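Local coordinates for protein galectin (PDB 3WUC) that binds lactose and probably other beta-galactosides, as a galectin-type lectin with a beta-sandwich carbohydrate-recognition domain, at residues N51-F54 against E55-V58. Sequence-based numbering, arbitrary orientation.
Sequences NPRF and EYSV. With GLC (alpha-D-glucopyranose), chain D; GAL (beta-D-galactopyranose), chain C.
R53 and Y56 meet at the lactose site of the galectin beta-sandwich, where the chain leaves strand 45-53 and turns a corner at F54-E55. The turn folds Y56 back on R53, and its ring comes down with CD2 over the middle of one guanidinium face, Y56 CD2 lying 3.5 Å from R53 CZ. The two planes are 64° apart, so the groups meet at a slant and do not stack flat. With CG anti to the backbone N (chi1 -177°), the Y56 ring is carried back toward the arginine, while its OH bonds to the carbonyl of M3 and R34 makes a cation-pi contact with the ring.

The arginine chain runs out extended from CG to NE, bringing its flat end alongside N51 and up to the disaccharide. Side-on, NE and NH2 both donate to N51 OD1. The NE bond is the shorter and straighter, 2.8 Å from R53 NE to N51 OD1, at 165°, although NE sits above the amide's carbonyl plane. On the sugar side, R53 NH1 reaches GLC O3 at 2.6 Å and R53 NH2 reaches GAL O4 at 2.9 Å; weaker bonds run from NH2 to GLC O3 and GAL O5. S57 adds a grip on glucose, its OG 2.7 Å from GLC O2.

D59 forms a salt bridge with NH1, and E76 bonds to both sugars. Held by N51 within its plane and covered by Y56 on one face, the guanidinium has little freedom to rotate, its N-H groups set to read galactose O4 and glucose O3 together.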
ATOM      1  N   ASN B  51     -22.800  -6.870   2.559  1.00 13.13           N
ATOM      2  CA  ASN B  51     -23.209  -7.571   1.424  1.00 12.99           C
ATOM      3  C   ASN B  51     -23.830  -6.672   0.312  1.00 13.27           C
ATOM      4  O   ASN B  51     -25.044  -6.587   0.150  1.00 13.88           O
ATOM      5  CB  ASN B  51     -24.183  -8.680   1.824  1.00 13.94           C
ATOM      6  CG  ASN B  51     -24.568  -9.662   0.694  1.00 15.08           C
ATOM      7  OD1 ASN B  51     -25.753 -10.160   0.748  1.00 16.62           O
ATOM      8  ND2 ASN B  51     -23.716  -9.941  -0.298  1.00 16.39           N
ATOM      9  N   PRO B  52     -22.992  -5.980  -0.448  1.00 14.18           N
ATOM     10  CA  PRO B  52     -23.588  -5.270  -1.565  1.00 15.30           C
ATOM     11  C   PRO B  52     -24.201  -6.216  -2.593  1.00 14.79           C
ATOM     12  O   PRO B  52     -23.618  -7.182  -3.009  1.00 13.04           O
ATOM     13  CB  PRO B  52     -22.395  -4.483  -2.135  1.00 14.93           C
ATOM     14  CG  PRO B  52     -21.342  -4.398  -1.035  1.00 14.78           C
ATOM     15  CD  PRO B  52     -21.551  -5.763  -0.357  1.00 13.90           C
ATOM     16  N   ARG B  53     -25.487  -5.937  -2.948  1.00 14.39           N
ATOM     17  CA  ARG B  53     -26.283  -6.737  -3.860  1.00 15.46           C
ATOM     18  C   ARG B  53     -26.600  -5.948  -5.115  1.00 16.70           C
ATOM     19  O   ARG B  53     -27.295  -4.917  -5.042  1.00 16.87           O
ATOM     20  CB  ARG B  53     -27.598  -7.104  -3.248  1.00 15.26           C
ATOM     21  CG  ARG B  53     -27.339  -8.069  -2.044  1.00 15.67           C
ATOM     22  CD  ARG B  53     -28.555  -8.242  -1.122  1.00 15.37           C
ATOM     23  NE  ARG B  53     -28.273  -9.259  -0.091  1.00 18.01           N
ATOM     24  CZ  ARG B  53     -29.212  -9.949   0.587  1.00 18.81           C
ATOM     25  NH1 ARG B  53     -30.530  -9.675   0.406  1.00 17.41           N
ATOM     26  NH2 ARG B  53     -28.838 -10.847   1.448  1.00 18.01           N
ATOM     27  N   PHE B  54     -26.054  -6.456  -6.197  1.00 15.69           N
ATOM     28  CA  PHE B  54     -26.409  -5.930  -7.533  1.00 17.29           C
ATOM     29  C   PHE B  54     -27.901  -6.290  -7.814  1.00 18.23           C
ATOM     30  O   PHE B  54     -28.722  -5.407  -8.113  1.00 20.01           O
ATOM     31  CB  PHE B  54     -25.434  -6.425  -8.621  1.00 17.63           C
ATOM     32  CG  PHE B  54     -24.048  -5.998  -8.385  1.00 19.53           C
ATOM     33  CD1 PHE B  54     -23.641  -4.734  -8.743  1.00 20.46           C
ATOM     34  CD2 PHE B  54     -23.135  -6.856  -7.772  1.00 20.70           C
ATOM     35  CE1 PHE B  54     -22.314  -4.326  -8.546  1.00 19.81           C
ATOM     36  CE2 PHE B  54     -21.825  -6.445  -7.561  1.00 18.80           C
ATOM     37  CZ  PHE B  54     -21.436  -5.163  -7.978  1.00 21.78           C
ATOM     38  N   GLU B  55     -28.213  -7.562  -7.741  1.00 22.24           N
ATOM     39  CA  GLU B  55     -29.591  -8.057  -7.757  1.00 22.60           C
ATOM     40  C   GLU B  55     -29.677  -9.393  -7.040  1.00 20.64           C
ATOM     41  O   GLU B  55     -29.193 -10.382  -7.528  1.00 20.19           O
ATOM     42  CB  GLU B  55     -30.053  -8.180  -9.232  1.00 30.10           C
ATOM     43  CG  GLU B  55     -31.515  -7.851  -9.440  1.00 40.24           C
ATOM     44  CD  GLU B  55     -31.869  -7.628 -10.904  1.00 46.96           C
ATOM     45  OE1 GLU B  55     -32.541  -8.521 -11.468  1.00 53.00           O
ATOM     46  OE2 GLU B  55     -31.459  -6.587 -11.498  1.00 49.28           O
ATOM     47  N   TYR B  56     -30.317  -9.396  -5.884  1.00 21.23           N
ATOM     48  CA  TYR B  56     -30.489 -10.597  -5.102  1.00 21.19           C
ATOM     49  C   TYR B  56     -31.692 -10.429  -4.246  1.00 23.17           C
ATOM     50  O   TYR B  56     -31.888  -9.417  -3.597  1.00 24.97           O
ATOM     51  CB  TYR B  56     -29.216 -10.855  -4.279  1.00 20.54           C
ATOM     52  CG  TYR B  56     -29.211 -12.105  -3.477  1.00 19.59           C
ATOM     53  CD1 TYR B  56     -28.707 -13.260  -4.030  1.00 23.60           C
ATOM     54  CD2 TYR B  56     -29.693 -12.113  -2.177  1.00 20.55           C
ATOM     55  CE1 TYR B  56     -28.715 -14.403  -3.312  1.00 22.95           C
ATOM     56  CE2 TYR B  56     -29.709 -13.273  -1.417  1.00 20.12           C
ATOM     57  CZ  TYR B  56     -29.182 -14.410  -2.016  1.00 24.40           C
ATOM     58  OH  TYR B  56     -29.138 -15.604  -1.395  1.00 30.96           O
ATOM     59  N   SER B  57     -32.533 -11.463  -4.188  1.00 26.71           N
ATOM     60  CA  SER B  57     -33.743 -11.411  -3.420  1.00 27.77           C
ATOM     61  C   SER B  57     -34.566 -10.206  -3.873  1.00 23.68           C
ATOM     62  O   SER B  57     -34.618  -9.936  -5.075  1.00 27.72           O
ATOM     63  CB  SER B  57     -33.483 -11.451  -1.907  1.00 32.20           C
ATOM     64  OG  SER B  57     -34.678 -11.362  -1.129  1.00 30.11           O
ATOM     65  N   VAL B  58     -35.132  -9.451  -2.947  1.00 24.00           N
ATOM     66  CA  VAL B  58     -35.875  -8.242  -3.286  1.00 23.47           C
ATOM     67  C   VAL B  58     -34.991  -7.001  -3.522  1.00 25.27           C
ATOM     68  O   VAL B  58     -35.480  -5.880  -3.682  1.00 27.92           O
ATOM     69  CB  VAL B  58     -36.881  -7.886  -2.138  1.00 27.75           C
ATOM     70  CG1 VAL B  58     -37.885  -9.023  -1.959  1.00 29.33           C
ATOM     71  CG2 VAL B  58     -36.140  -7.654  -0.825  1.00 29.58           C
TER
HETATM   72  C1  GLC D   1     -34.946 -13.072   2.645  1.00 30.61           C
HETATM   73  C2  GLC D   1     -34.031 -11.844   2.524  1.00 24.88           C
HETATM   74  C3  GLC D   1     -32.663 -12.350   2.048  1.00 21.75           C
HETATM   75  C4  GLC D   1     -32.057 -13.487   2.879  1.00 22.97           C
HETATM   76  C5  GLC D   1     -33.086 -14.619   3.028  1.00 27.99           C
HETATM   77  C6  GLC D   1     -32.595 -15.659   4.042  1.00 28.64           C
HETATM   78  O1  GLC D   1     -35.088 -13.528   1.323  1.00 36.36           O
HETATM   79  O2  GLC D   1     -34.557 -10.945   1.571  1.00 26.69           O
HETATM   80  O3  GLC D   1     -31.778 -11.211   2.159  1.00 20.15           O
HETATM   81  O4  GLC D   1     -30.852 -13.958   2.230  1.00 21.17           O
HETATM   82  O5  GLC D   1     -34.361 -14.076   3.458  1.00 29.82           O
HETATM   83  O6  GLC D   1     -32.201 -15.280   5.399  1.00 32.73           O
HETATM   84  C1  GAL C   2     -29.747 -14.102   3.117  1.00 19.27           C
HETATM   85  C2  GAL C   2     -28.638 -14.590   2.224  1.00 20.31           C
HETATM   86  C3  GAL C   2     -27.341 -14.697   2.994  1.00 17.04           C
HETATM   87  C4  GAL C   2     -27.072 -13.378   3.710  1.00 15.41           C
HETATM   88  C5  GAL C   2     -28.316 -13.007   4.548  1.00 16.25           C
HETATM   89  C6  GAL C   2     -28.093 -11.680   5.243  1.00 16.12           C
HETATM   90  O2  GAL C   2     -29.013 -15.925   1.800  1.00 25.68           O
HETATM   91  O3  GAL C   2     -26.300 -15.164   2.182  1.00 19.01           O
HETATM   92  O4  GAL C   2     -26.696 -12.355   2.753  1.00 16.03           O
HETATM   93  O5  GAL C   2     -29.418 -12.860   3.668  1.00 17.42           O
HETATM   94  O6  GAL C   2     -29.236 -11.245   5.962  1.00 17.86           O